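Local coordinates for protein oxalate--CoA ligase (PDB 5IE2) that belongs to the ANL superfamily of AMP-binding enzymes, pairing a large N-terminal domain with a small C-terminal one, and carries adenosine-5'-triphosphate in this model, at residues A[17-22]-A[30-35]; A[22-27]-A[250-255]; A[438-443]-A[454-459]. One frame throughout, in Å; residues are numbered along the deposited sequence.

How the interactions relate
Interactions 1 and 2 lie together in the large N-terminal part of the chain, their centres about 13 Å apart. They share Ala22 and strand 21-25, which pairs with strand 29-32 in interaction 1 and continues into interaction 2, where residues from the end of helix 242-251 meet it. Their segments alternate along the chain, so a local hairpin is tied to residues more than 220 positions later. Interaction 3 follows both in sequence and belongs to the C-terminal domain, with its centre about 46 Å from that of interaction 1 and 37 Å from that of interaction 2. The separation reflects the two-part build of ANL enzymes, each part with its own sheets.

Interaction 1: residues A[17-22]-A[30-35]; sequences FPDRRA and NLTHAR
The CB methyl of Ala22 stands over the middle of the His33 imidazole, 3.4 Å from the ring centroid and 2° off the ring normal, which meets the definition of a CH-pi contact over a face. The first torsion of His33, with CG anti to the carbonyl carbon (chi1 -79°), carries the ring to residues 17-22, and the turn about the next bond lays its face against the methyl. The backbone oxygens of Phe17, Arg20 and Arg21 approach it obliquely, and a hydrogen bond from NE2 to Ala230 O limits its rotation.

Thr32 has a different task. Its OG1 is set between the backbone N and the carbonyl carbon, where it accepts a capping bond from Arg35 N at 3.2 Å. The same torsion leaves CG2 running alongside Asp19. A water joins the two polar groups, donating to Asp19 OD1 at 2.7 Å and lying 2.7 Å from Thr32 OG1.

Three backbone bonds fix the segments relative to each other: His33 N donates to Arg20 O at 3.0 Å, Ala34 N to Pro18 O at 2.9 Å and Ala22 N to Leu31 O at 2.8 Å. Beside them, Arg21 passes Asn30 at a slant, guanidinium and amide planes 76° apart, with Arg21 CD 3.8 Å from Asn30 OD1. Their polar ends meet Ser24 OG, which bonds to Arg21 NH1 and to Asn30 OD1; Arg21 NH1 also bonds to Thr233 OG1.

The antiparallel pairing of Arg21 with Thr32 belongs to a beta hairpin of strands 21-25 and 29-32, and the Thr32 N-cap marks where its second strand, outermost in the four-stranded mixed sheet within this chain, passes into helix 33-50.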
ATOM      1  N   PHE A  17      19.541 -17.370   7.205  1.00 16.20           N
ATOM      2  CA  PHE A  17      19.469 -16.478   8.373  1.00 16.07           C
ATOM      3  C   PHE A  17      18.543 -17.027   9.458  1.00 15.35           C
ATOM      4  O   PHE A  17      17.659 -16.319   9.966  1.00 15.53           O
ATOM      5  CB  PHE A  17      18.963 -15.089   7.961  1.00 16.65           C
ATOM      6  CG  PHE A  17      19.838 -14.417   6.929  1.00 18.66           C
ATOM      7  CD1 PHE A  17      21.142 -14.044   7.269  1.00 19.71           C
ATOM      8  CD2 PHE A  17      19.337 -14.117   5.650  1.00 19.26           C
ATOM      9  CE1 PHE A  17      21.997 -13.423   6.337  1.00 21.80           C
ATOM     10  CE2 PHE A  17      20.179 -13.479   4.690  1.00 19.90           C
ATOM     11  CZ  PHE A  17      21.502 -13.104   5.066  1.00 21.16           C
ATOM     12  N   PRO A  18      18.775 -18.281   9.872  1.00 15.47           N
ATOM     13  CA  PRO A  18      17.747 -18.877  10.739  1.00 14.71           C
ATOM     14  C   PRO A  18      17.577 -18.193  12.084  1.00 16.16           C
ATOM     15  O   PRO A  18      16.446 -18.210  12.584  1.00 15.61           O
ATOM     16  CB  PRO A  18      18.260 -20.352  10.957  1.00 14.21           C
ATOM     17  CG  PRO A  18      19.797 -20.256  10.725  1.00 17.08           C
ATOM     18  CD  PRO A  18      19.886 -19.210   9.565  1.00 17.20           C
ATOM     19  N   ASP A  19      18.650 -17.667  12.664  1.00 15.86           N
ATOM     20  CA  ASP A  19      18.531 -17.146  14.034  1.00 18.50           C
ATOM     21  C   ASP A  19      18.442 -15.589  14.020  1.00 21.92           C
ATOM     22  O   ASP A  19      18.512 -14.939  15.067  1.00 23.33           O
ATOM     23  CB  ASP A  19      19.730 -17.677  14.899  1.00 25.99           C
ATOM     24  CG  ASP A  19      19.301 -18.293  16.287  1.00 53.37           C
ATOM     25  OD1 ASP A  19      18.092 -18.472  16.577  1.00 50.44           O
ATOM     26  OD2 ASP A  19      20.211 -18.578  17.126  1.00 53.46           O
ATOM     27  N   ARG A  20      18.280 -14.966  12.850  1.00 18.95           N
ATOM     28  CA  ARG A  20      18.043 -13.516  12.824  1.00 19.06           C
ATOM     29  C   ARG A  20      16.579 -13.269  13.133  1.00 17.81           C
ATOM     30  O   ARG A  20      15.714 -14.087  12.766  1.00 15.21           O
ATOM     31  CB  ARG A  20      18.394 -12.923  11.457  1.00 23.06           C
ATOM     32  CG  ARG A  20      19.881 -13.109  11.111  1.00 25.85           C
ATOM     33  CD  ARG A  20      20.325 -11.996  10.200  1.00 28.94           C
ATOM     34  NE  ARG A  20      19.964 -10.725  10.823  1.00 32.48           N
ATOM     35  CZ  ARG A  20      20.821  -9.851  11.342  1.00 36.22           C
ATOM     36  NH1 ARG A  20      22.123 -10.095  11.263  1.00 35.92           N
ATOM     37  NH2 ARG A  20      20.347  -8.719  11.916  1.00 37.22           N
ATOM     38  N   ARG A  21      16.284 -12.121  13.744  1.00 17.39           N
ATOM     39  CA  ARG A  21      14.905 -11.772  14.014  1.00 18.01           C
ATOM     40  C   ARG A  21      14.133 -11.560  12.689  1.00 17.10           C
ATOM     41  O   ARG A  21      14.651 -10.925  11.749  1.00 16.38           O
ATOM     42  CB  ARG A  21      14.855 -10.496  14.877  1.00 18.33           C
ATOM     43  CG  ARG A  21      13.448 -10.146  15.398  1.00 18.45           C
ATOM     44  CD  ARG A  21      13.546  -9.122  16.554  1.00 22.28           C
ATOM     45  NE  ARG A  21      14.097  -7.875  16.064  1.00 25.02           N
ATOM     46  CZ  ARG A  21      13.349  -6.896  15.536  1.00 23.73           C
ATOM     47  NH1 ARG A  21      12.018  -7.031  15.416  1.00 21.56           N
ATOM     48  NH2 ARG A  21      13.943  -5.785  15.141  1.00 25.39           N
ATOM     49  N   ALA A  22      12.896 -12.079  12.661  1.00 15.58           N
ATOM     50  CA  ALA A  22      11.994 -11.902  11.532  1.00 15.30           C
ATOM     51  C   ALA A  22      10.804 -11.004  11.888  1.00 15.73           C
ATOM     52  O   ALA A  22      10.482 -10.092  11.142  1.00 17.17           O
ATOM     53  CB  ALA A  22      11.485 -13.276  11.039  1.00 13.80           C
ATOM     54  N   ASN A  30       8.881 -12.248  19.709  1.00 16.29           N
ATOM     55  CA  ASN A  30      10.070 -11.968  18.884  1.00 16.03           C
ATOM     56  C   ASN A  30      10.415 -13.276  18.189  1.00 20.51           C
ATOM     57  O   ASN A  30      11.029 -14.151  18.791  1.00 25.76           O
ATOM     58  CB  ASN A  30      11.300 -11.479  19.696  1.00 19.49           C
ATOM     59  CG  ASN A  30      11.099 -10.099  20.280  1.00 19.53           C
ATOM     60  OD1 ASN A  30      11.406  -9.101  19.634  1.00 18.70           O
ATOM     61  ND2 ASN A  30      10.552 -10.031  21.496  1.00 21.40           N
ATOM     62  N   LEU A  31       9.985 -13.438  16.946  1.00 16.97           N
ATOM     63  CA  LEU A  31      10.197 -14.699  16.229  1.00 14.10           C
ATOM     64  C   LEU A  31      11.422 -14.580  15.345  1.00 15.95           C
ATOM     65  O   LEU A  31      11.572 -13.580  14.667  1.00 14.04           O
ATOM     66  CB  LEU A  31       8.988 -15.038  15.353  1.00 15.34           C
ATOM     67  CG  LEU A  31       7.725 -15.599  16.052  1.00 18.04           C
ATOM     68  CD1 LEU A  31       7.212 -14.703  17.130  1.00 20.55           C
ATOM     69  CD2 LEU A  31       6.636 -15.770  14.980  1.00 18.60           C
ATOM     70  N   THR A  32      12.268 -15.603  15.328  1.00 13.54           N
ATOM     71  CA  THR A  32      13.341 -15.674  14.323  1.00 13.26           C
ATOM     72  C   THR A  32      12.821 -16.178  12.949  1.00 13.17           C
ATOM     73  O   THR A  32      11.708 -16.664  12.846  1.00 13.99           O
ATOM     74  CB  THR A  32      14.448 -16.638  14.748  1.00 15.40           C
ATOM     75  OG1 THR A  32      13.872 -17.946  14.845  1.00 16.47           O
ATOM     76  CG2 THR A  32      15.077 -16.231  16.086  1.00 18.01           C
ATOM     77  N   HIS A  33      13.649 -16.070  11.920  1.00 14.86           N
ATOM     78  CA  HIS A  33      13.261 -16.593  10.604  1.00 14.50           C
ATOM     79  C   HIS A  33      13.035 -18.097  10.650  1.00 14.49           C
ATOM     80  O   HIS A  33      12.096 -18.575  10.033  1.00 14.44           O
ATOM     81  CB  HIS A  33      14.325 -16.212   9.542  1.00 13.83           C
ATOM     82  CG  HIS A  33      14.161 -14.787   9.077  1.00 17.76           C
ATOM     83  ND1 HIS A  33      13.249 -14.442   8.107  1.00 17.59           N
ATOM     84  CD2 HIS A  33      14.716 -13.624   9.506  1.00 16.84           C
ATOM     85  CE1 HIS A  33      13.256 -13.130   7.946  1.00 17.58           C
ATOM     86  NE2 HIS A  33      14.158 -12.611   8.757  1.00 15.54           N
ATOM     87  N   ALA A  34      13.866 -18.866  11.361  1.00 14.57           N
ATOM     88  CA  ALA A  34      13.619 -20.308  11.385  1.00 13.81           C
ATOM     89  C   ALA A  34      12.330 -20.664  12.114  1.00 14.70           C
ATOM     90  O   ALA A  34      11.574 -21.572  11.712  1.00 15.53           O
ATOM     91  CB  ALA A  34      14.837 -21.114  12.024  1.00 12.85           C
ATOM     92  N   ARG A  35      12.078 -19.961  13.219  1.00 12.44           N
ATOM     93  CA  ARG A  35      10.885 -20.242  13.979  1.00 11.84           C
ATOM     94  C   ARG A  35       9.628 -19.895  13.148  1.00 15.32           C
ATOM     95  O   ARG A  35       8.631 -20.628  13.129  1.00 14.83           O
ATOM     96  CB  ARG A  35      10.921 -19.430  15.272  1.00 13.94           C
ATOM     97  CG  ARG A  35       9.613 -19.434  15.992  1.00 18.26           C
ATOM     98  CD  ARG A  35       9.198 -20.815  16.599  1.00 21.27           C
ATOM     99  NE  ARG A  35       8.036 -20.593  17.487  1.00 22.31           N
ATOM    100  CZ  ARG A  35       7.238 -21.562  17.951  1.00 23.49           C
ATOM    101  NH1 ARG A  35       7.498 -22.844  17.638  1.00 22.91           N
ATOM    102  NH2 ARG A  35       6.193 -21.256  18.732  1.00 23.15           N
TER
HETATM  103  O   HOH W   1      15.788 -19.656  15.684  1.00 25.69           O

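Interaction 2: residues A[22-27]-A[250-255]; sequences ALSVSG and KKYNAT
Tyr252 reaches across to Ser24, Ser26 and Gly27 with its ring and its hydroxyl. Its CB points toward the strand, and CG lies anti to the carbonyl carbon, beside the backbone N (chi1 -65°), which aims the ring at the end of strand 21-25. Along one side of the ring, CD1 and CE1 pass Ser24; the nearest approach is from CE1 to Ser24 CB, 4.0 Å, and it comes obliquely. On the other side CE2 meets Ser26 OG at 3.7 Å, again obliquely. Over one face lies CG of the preceding Lys251, 3.7 Å above the ring plane and offset toward the rim. At the far end CZ passes Ser26 CA, and OH comes within 3.5 Å of that same CA. At the tip, Tyr252 OH accepts a hydrogen bond from Gly27 N at 2.8 Å; its N-H...O angle of 176° makes it almost perfectly straight, and the donor lies at the ring edge, near its plane.

Lys251 extends fully beside the tyrosine. Its NZ donates to a water at 2.8 Å, and that water donates to Ser26 OG at 2.7 Å. Ser26 OG is also hydrogen-bonded to Asp248 OD1.

At its base, Tyr252 is the first residue to leave helix 242-251, which closes in a Schellman motif with Asn253 as C-prime residue. The bond from Gly27 N to Tyr252 OH, the Ser26-Asp248 bond and the water bridge together hold the C-terminal end of helix 242-251 to the turn after strand 21-25, and the directed chain from ammonium through water to Ser26 and on to Asp248 would probably polarise the serine hydroxyl.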
ATOM      1  N   ALA A  22      12.896 -12.079  12.661  1.00 15.58           N
ATOM      2  CA  ALA A  22      11.994 -11.902  11.532  1.00 15.30           C
ATOM      3  C   ALA A  22      10.804 -11.004  11.888  1.00 15.73           C
ATOM      4  O   ALA A  22      10.482 -10.092  11.142  1.00 17.17           O
ATOM      5  CB  ALA A  22      11.485 -13.276  11.039  1.00 13.80           C
ATOM      6  N   LEU A  23      10.115 -11.304  12.997  1.00 14.13           N
ATOM      7  CA  LEU A  23       8.803 -10.708  13.273  1.00 15.06           C
ATOM      8  C   LEU A  23       8.617 -10.534  14.778  1.00 17.26           C
ATOM      9  O   LEU A  23       8.703 -11.512  15.541  1.00 18.12           O
ATOM     10  CB  LEU A  23       7.681 -11.610  12.708  1.00 16.86           C
ATOM     11  CG  LEU A  23       6.248 -11.044  12.825  1.00 19.31           C
ATOM     12  CD1 LEU A  23       6.130  -9.848  11.943  1.00 21.89           C
ATOM     13  CD2 LEU A  23       5.241 -12.123  12.301  1.00 25.58           C
ATOM     14  N   SER A  24       8.377  -9.292  15.200  1.00 16.51           N
ATOM     15  CA  SER A  24       8.102  -8.977  16.602  1.00 16.93           C
ATOM     16  C   SER A  24       6.745  -8.357  16.697  1.00 17.69           C
ATOM     17  O   SER A  24       6.238  -7.778  15.722  1.00 15.07           O
ATOM     18  CB  SER A  24       9.137  -7.994  17.182  1.00 17.74           C
ATOM     19  OG  SER A  24      10.411  -8.577  17.211  1.00 17.77           O
ATOM     20  N   VAL A  25       6.110  -8.565  17.853  1.00 14.45           N
ATOM     21  CA  VAL A  25       4.930  -7.801  18.241  1.00 13.17           C
ATOM     22  C   VAL A  25       5.393  -7.018  19.445  1.00 16.62           C
ATOM     23  O   VAL A  25       5.897  -7.625  20.404  1.00 18.32           O
ATOM     24  CB  VAL A  25       3.743  -8.712  18.589  1.00 16.24           C
ATOM     25  CG1 VAL A  25       2.599  -7.879  19.214  1.00 18.87           C
ATOM     26  CG2 VAL A  25       3.297  -9.501  17.351  1.00 18.60           C
ATOM     27  N   SER A  26       5.359  -5.688  19.345  1.00 16.16           N
ATOM     28  CA  SER A  26       5.945  -4.819  20.371  1.00 17.75           C
ATOM     29  C   SER A  26       5.508  -5.262  21.789  1.00 19.06           C
ATOM     30  O   SER A  26       4.314  -5.370  22.091  1.00 17.26           O
ATOM     31  CB  SER A  26       5.535  -3.355  20.157  1.00 20.01           C
ATOM     32  OG  SER A  26       6.131  -2.514  21.164  1.00 20.13           O
ATOM     33  N   GLY A  27       6.500  -5.525  22.614  1.00 19.29           N
ATOM     34  CA  GLY A  27       6.309  -5.861  24.032  1.00 19.49           C
ATOM     35  C   GLY A  27       5.973  -7.316  24.270  1.00 20.25           C
ATOM     36  O   GLY A  27       5.805  -7.730  25.423  1.00 20.85           O
ATOM     37  N   LYS A 250      12.634   2.863  17.977  1.00 16.03           N
ATOM     38  CA  LYS A 250      13.905   2.814  18.712  1.00 16.23           C
ATOM     39  C   LYS A 250      14.171   1.450  19.299  1.00 16.23           C
ATOM     40  O   LYS A 250      15.259   0.880  19.113  1.00 19.23           O
ATOM     41  CB  LYS A 250      13.937   3.857  19.858  1.00 16.81           C
ATOM     42  CG  LYS A 250      13.953   5.250  19.376  1.00 20.75           C
ATOM     43  CD  LYS A 250      13.863   6.147  20.649  1.00 42.03           C
ATOM     44  CE  LYS A 250      13.125   7.409  20.376  1.00 43.36           C
ATOM     45  NZ  LYS A 250      13.375   8.365  21.517  1.00 43.82           N
ATOM     46  N   LYS A 251      13.175   0.922  20.016  1.00 16.63           N
ATOM     47  CA  LYS A 251      13.387  -0.281  20.787  1.00 17.47           C
ATOM     48  C   LYS A 251      13.761  -1.468  19.893  1.00 19.42           C
ATOM     49  O   LYS A 251      14.520  -2.324  20.274  1.00 17.36           O
ATOM     50  CB  LYS A 251      12.114  -0.631  21.557  1.00 17.10           C
ATOM     51  CG  LYS A 251      12.173  -1.945  22.319  1.00 17.66           C
ATOM     52  CD  LYS A 251      10.899  -2.095  23.175  1.00 20.50           C
ATOM     53  CE  LYS A 251      10.877  -3.491  23.849  1.00 19.72           C
ATOM     54  NZ  LYS A 251       9.632  -3.759  24.661  1.00 20.36           N
ATOM     55  N   TYR A 252      13.177  -1.504  18.691  1.00 16.66           N
ATOM     56  CA  TYR A 252      13.436  -2.616  17.798  1.00 15.14           C
ATOM     57  C   TYR A 252      14.398  -2.253  16.673  1.00 18.19           C
ATOM     58  O   TYR A 252      14.436  -2.959  15.663  1.00 21.08           O
ATOM     59  CB  TYR A 252      12.094  -3.161  17.255  1.00 15.67           C
ATOM     60  CG  TYR A 252      11.267  -3.762  18.396  1.00 14.63           C
ATOM     61  CD1 TYR A 252      11.525  -5.074  18.852  1.00 17.34           C
ATOM     62  CD2 TYR A 252      10.308  -3.002  19.054  1.00 15.36           C
ATOM     63  CE1 TYR A 252      10.777  -5.637  19.903  1.00 16.77           C
ATOM     64  CE2 TYR A 252       9.564  -3.535  20.143  1.00 17.50           C
ATOM     65  CZ  TYR A 252       9.845  -4.821  20.593  1.00 18.77           C
ATOM     66  OH  TYR A 252       9.117  -5.347  21.679  1.00 19.71           O
ATOM     67  N   ASN A 253      15.219  -1.232  16.889  1.00 16.73           N
ATOM     68  CA  ASN A 253      16.413  -0.969  16.043  1.00 19.11           C
ATOM     69  C   ASN A 253      16.048  -0.720  14.582  1.00 16.71           C
ATOM     70  O   ASN A 253      16.740  -1.184  13.683  1.00 15.56           O
ATOM     71  CB  ASN A 253      17.404  -2.130  16.097  1.00 23.76           C
ATOM     72  CG  ASN A 253      17.791  -2.469  17.535  1.00 30.09           C
ATOM     73  OD1 ASN A 253      17.975  -1.580  18.330  1.00 29.16           O
ATOM     74  ND2 ASN A 253      17.878  -3.747  17.856  1.00 33.71           N
ATOM     75  N   ALA A 254      14.965  -0.016  14.372  1.00 16.64           N
ATOM     76  CA  ALA A 254      14.501   0.246  12.985  1.00 17.68           C
ATOM     77  C   ALA A 254      15.518   1.047  12.189  1.00 19.35           C
ATOM     78  O   ALA A 254      16.248   1.897  12.730  1.00 17.97           O
ATOM     79  CB  ALA A 254      13.193   1.004  12.978  1.00 16.00           C
ATOM     80  N   THR A 255      15.544   0.758  10.881  1.00 16.19           N
ATOM     81  CA  THR A 255      16.456   1.421   9.965  1.00 16.14           C
ATOM     82  C   THR A 255      15.691   2.147   8.862  1.00 15.82           C
ATOM     83  O   THR A 255      16.313   2.863   8.064  1.00 16.65           O
ATOM     84  CB  THR A 255      17.423   0.426   9.292  1.00 16.91           C
ATOM     85  OG1 THR A 255      16.659  -0.577   8.618  1.00 16.92           O
ATOM     86  CG2 THR A 255      18.354  -0.261  10.349  1.00 17.04           C
TER
HETATM   87  O   HOH W   2       7.362  -2.426  23.608  1.00 20.36           O

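Interaction 3: residues A[438-443]-A[454-459]; sequences QGVAFG and NCAVIP
The ring of Phe442 lies across the backbone of Asn454 and Cys455 on the partner strand. Its CG sits between the backbone N and the carbonyl carbon (chi1 57°), a rotamer that folds the ring over the neighbouring strand. Asn454 O lies 3.9 Å above one ring face, offset toward the rim. On opposite sides of the ring, CE1 touches Asn454 CB at 3.6 Å and CE2 meets Cys455 C at 3.6 Å.

On the same side of the sheet as Phe442, Val440 turns CG1 to Ala456 CB, 4.1 Å away, and Gln438 CB packs on Ile458 CD1 at 3.9 Å. Six backbone bonds, two for each of the pairs Gln438-Ile458, Val440-Ala456 and Phe442-Asn454, define an antiparallel hairpin whose strand segments run at 161°. It supplies two strands of the three-stranded sheet of the C-terminal domain; strand 487-489 lies beyond the second, and helix 503-510 covers the face with Val440, Phe442 and Ala456.

The opposite face, with Ala441, Cys455 and Val457, is less bulky: Ala441 CB and Cys455 CB are 4.3 Å apart, and helix 423-430 packs there through Val426 and Leu430. Gln438 bends back at chi2 (62°), bringing OE1 within 3.0 Å of Gly439 N, which donates to a lone pair in the carbonyl plane, while NE2 bonds to Gln265 OE1 on helix 261-273 of the N-terminal part.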
ATOM      1  N   GLN A 438      -4.168  20.386   6.360  1.00 28.35           N
ATOM      2  CA  GLN A 438      -4.465  19.432   5.302  1.00 29.12           C
ATOM      3  C   GLN A 438      -5.209  20.098   4.147  1.00 30.40           C
ATOM      4  O   GLN A 438      -5.906  21.080   4.345  1.00 28.84           O
ATOM      5  CB  GLN A 438      -5.273  18.237   5.833  1.00 30.53           C
ATOM      6  CG  GLN A 438      -5.523  17.148   4.776  1.00 31.35           C
ATOM      7  CD  GLN A 438      -4.219  16.484   4.231  1.00 39.71           C
ATOM      8  OE1 GLN A 438      -3.533  17.030   3.338  1.00 35.83           O
ATOM      9  NE2 GLN A 438      -3.902  15.275   4.758  1.00 38.78           N
ATOM     10  N   GLY A 439      -5.059  19.600   2.926  1.00 30.55           N
ATOM     11  CA  GLY A 439      -5.776  20.235   1.807  1.00 31.27           C
ATOM     12  C   GLY A 439      -6.011  19.302   0.630  1.00 33.74           C
ATOM     13  O   GLY A 439      -5.175  18.419   0.384  1.00 34.15           O
ATOM     14  N   VAL A 440      -7.108  19.488  -0.113  1.00 31.55           N
ATOM     15  CA  VAL A 440      -7.389  18.603  -1.243  1.00 30.65           C
ATOM     16  C   VAL A 440      -8.119  19.394  -2.321  1.00 31.57           C
ATOM     17  O   VAL A 440      -9.082  20.120  -2.034  1.00 32.24           O
ATOM     18  CB  VAL A 440      -8.249  17.342  -0.850  1.00 31.14           C
ATOM     19  CG1 VAL A 440      -9.564  17.781  -0.217  1.00 33.44           C
ATOM     20  CG2 VAL A 440      -8.526  16.448  -2.073  1.00 29.88           C
ATOM     21  N   ALA A 441      -7.636  19.307  -3.557  1.00 28.87           N
ATOM     22  CA  ALA A 441      -8.297  19.978  -4.679  1.00 29.33           C
ATOM     23  C   ALA A 441      -9.124  18.983  -5.459  1.00 30.77           C
ATOM     24  O   ALA A 441      -8.796  17.800  -5.459  1.00 29.83           O
ATOM     25  CB  ALA A 441      -7.266  20.658  -5.621  1.00 31.09           C
ATOM     26  N   PHE A 442     -10.144  19.465  -6.179  1.00 31.34           N
ATOM     27  CA  PHE A 442     -11.060  18.565  -6.879  1.00 32.14           C
ATOM     28  C   PHE A 442     -11.865  19.304  -7.935  1.00 33.95           C
ATOM     29  O   PHE A 442     -12.076  20.525  -7.846  1.00 34.52           O
ATOM     30  CB  PHE A 442     -12.003  17.851  -5.876  1.00 31.96           C
ATOM     31  CG  PHE A 442     -12.813  18.786  -4.996  1.00 33.67           C
ATOM     32  CD1 PHE A 442     -14.045  19.251  -5.424  1.00 34.46           C
ATOM     33  CD2 PHE A 442     -12.365  19.156  -3.737  1.00 34.13           C
ATOM     34  CE1 PHE A 442     -14.810  20.099  -4.624  1.00 36.69           C
ATOM     35  CE2 PHE A 442     -13.126  19.999  -2.928  1.00 35.32           C
ATOM     36  CZ  PHE A 442     -14.346  20.478  -3.384  1.00 37.07           C
ATOM     37  N   GLY A 443     -12.299  18.568  -8.963  1.00 34.96           N
ATOM     38  CA  GLY A 443     -13.043  19.155 -10.063  1.00 36.85           C
ATOM     39  C   GLY A 443     -14.532  19.210  -9.736  1.00 40.84           C
ATOM     40  O   GLY A 443     -15.039  18.403  -8.973  1.00 42.36           O
ATOM     41  N   ASN A 454     -12.178  23.409  -7.431  1.00 33.59           N
ATOM     42  CA  ASN A 454     -12.446  23.814  -6.057  1.00 34.72           C
ATOM     43  C   ASN A 454     -11.462  23.111  -5.127  1.00 33.20           C
ATOM     44  O   ASN A 454     -10.718  22.236  -5.554  1.00 34.10           O
ATOM     45  CB  ASN A 454     -13.871  23.458  -5.650  1.00 37.00           C
ATOM     46  CG  ASN A 454     -14.919  24.393  -6.217  1.00 39.28           C
ATOM     47  OD1 ASN A 454     -14.664  25.223  -7.090  1.00 40.82           O
ATOM     48  ND2 ASN A 454     -16.119  24.255  -5.707  1.00 40.27           N
ATOM     49  N   CYS A 455     -11.456  23.465  -3.850  1.00 30.45           N
ATOM     50  CA  CYS A 455     -10.641  22.732  -2.908  1.00 31.05           C
ATOM     51  C   CYS A 455     -11.269  22.773  -1.498  1.00 32.78           C
ATOM     52  O   CYS A 455     -12.178  23.555  -1.264  1.00 35.70           O
ATOM     53  CB  CYS A 455      -9.226  23.303  -2.877  1.00 29.93           C
ATOM     54  SG  CYS A 455      -9.073  24.914  -2.044  1.00 32.49           S
ATOM     55  N   ALA A 456     -10.776  21.929  -0.596  1.00 33.48           N
ATOM     56  CA  ALA A 456     -11.133  21.967   0.827  1.00 33.79           C
ATOM     57  C   ALA A 456      -9.869  21.949   1.657  1.00 34.99           C
ATOM     58  O   ALA A 456      -8.889  21.231   1.318  1.00 33.96           O
ATOM     59  CB  ALA A 456     -12.037  20.778   1.181  1.00 33.72           C
ATOM     60  N   VAL A 457      -9.849  22.735   2.723  1.00 32.64           N
ATOM     61  CA  VAL A 457      -8.696  22.745   3.597  1.00 34.96           C
ATOM     62  C   VAL A 457      -9.123  22.571   5.058  1.00 35.66           C
ATOM     63  O   VAL A 457     -10.220  22.988   5.465  1.00 33.72           O
ATOM     64  CB  VAL A 457      -7.857  24.067   3.476  1.00 33.75           C
ATOM     65  CG1 VAL A 457      -7.344  24.263   2.082  1.00 34.14           C
ATOM     66  CG2 VAL A 457      -8.682  25.235   3.841  1.00 36.04           C
ATOM     67  N   ILE A 458      -8.242  21.939   5.818  1.00 35.47           N
ATOM     68  CA  ILE A 458      -8.273  21.915   7.267  1.00 34.72           C
ATOM     69  C   ILE A 458      -7.222  22.855   7.812  1.00 36.29           C
ATOM     70  O   ILE A 458      -6.001  22.668   7.550  1.00 37.76           O
ATOM     71  CB  ILE A 458      -8.000  20.493   7.798  1.00 34.93           C
ATOM     72  CG1 ILE A 458      -9.050  19.526   7.276  1.00 34.99           C
ATOM     73  CG2 ILE A 458      -7.943  20.489   9.320  1.00 35.54           C
ATOM     74  CD1 ILE A 458      -8.755  18.088   7.665  1.00 35.81           C
ATOM     75  N   PRO A 459      -7.675  23.886   8.561  1.00 37.69           N
ATOM     76  CA  PRO A 459      -6.751  24.838   9.173  1.00 36.28           C
ATOM     77  C   PRO A 459      -6.022  24.201  10.349  1.00 34.98           C
ATOM     78  O   PRO A 459      -6.487  23.199  10.912  1.00 35.10           O
ATOM     79  CB  PRO A 459      -7.662  26.021   9.588  1.00 39.44           C
ATOM     80  CG  PRO A 459      -9.038  25.477   9.612  1.00 41.02           C
ATOM     81  CD  PRO A 459      -9.094  24.264   8.731  1.00 40.12           C
TER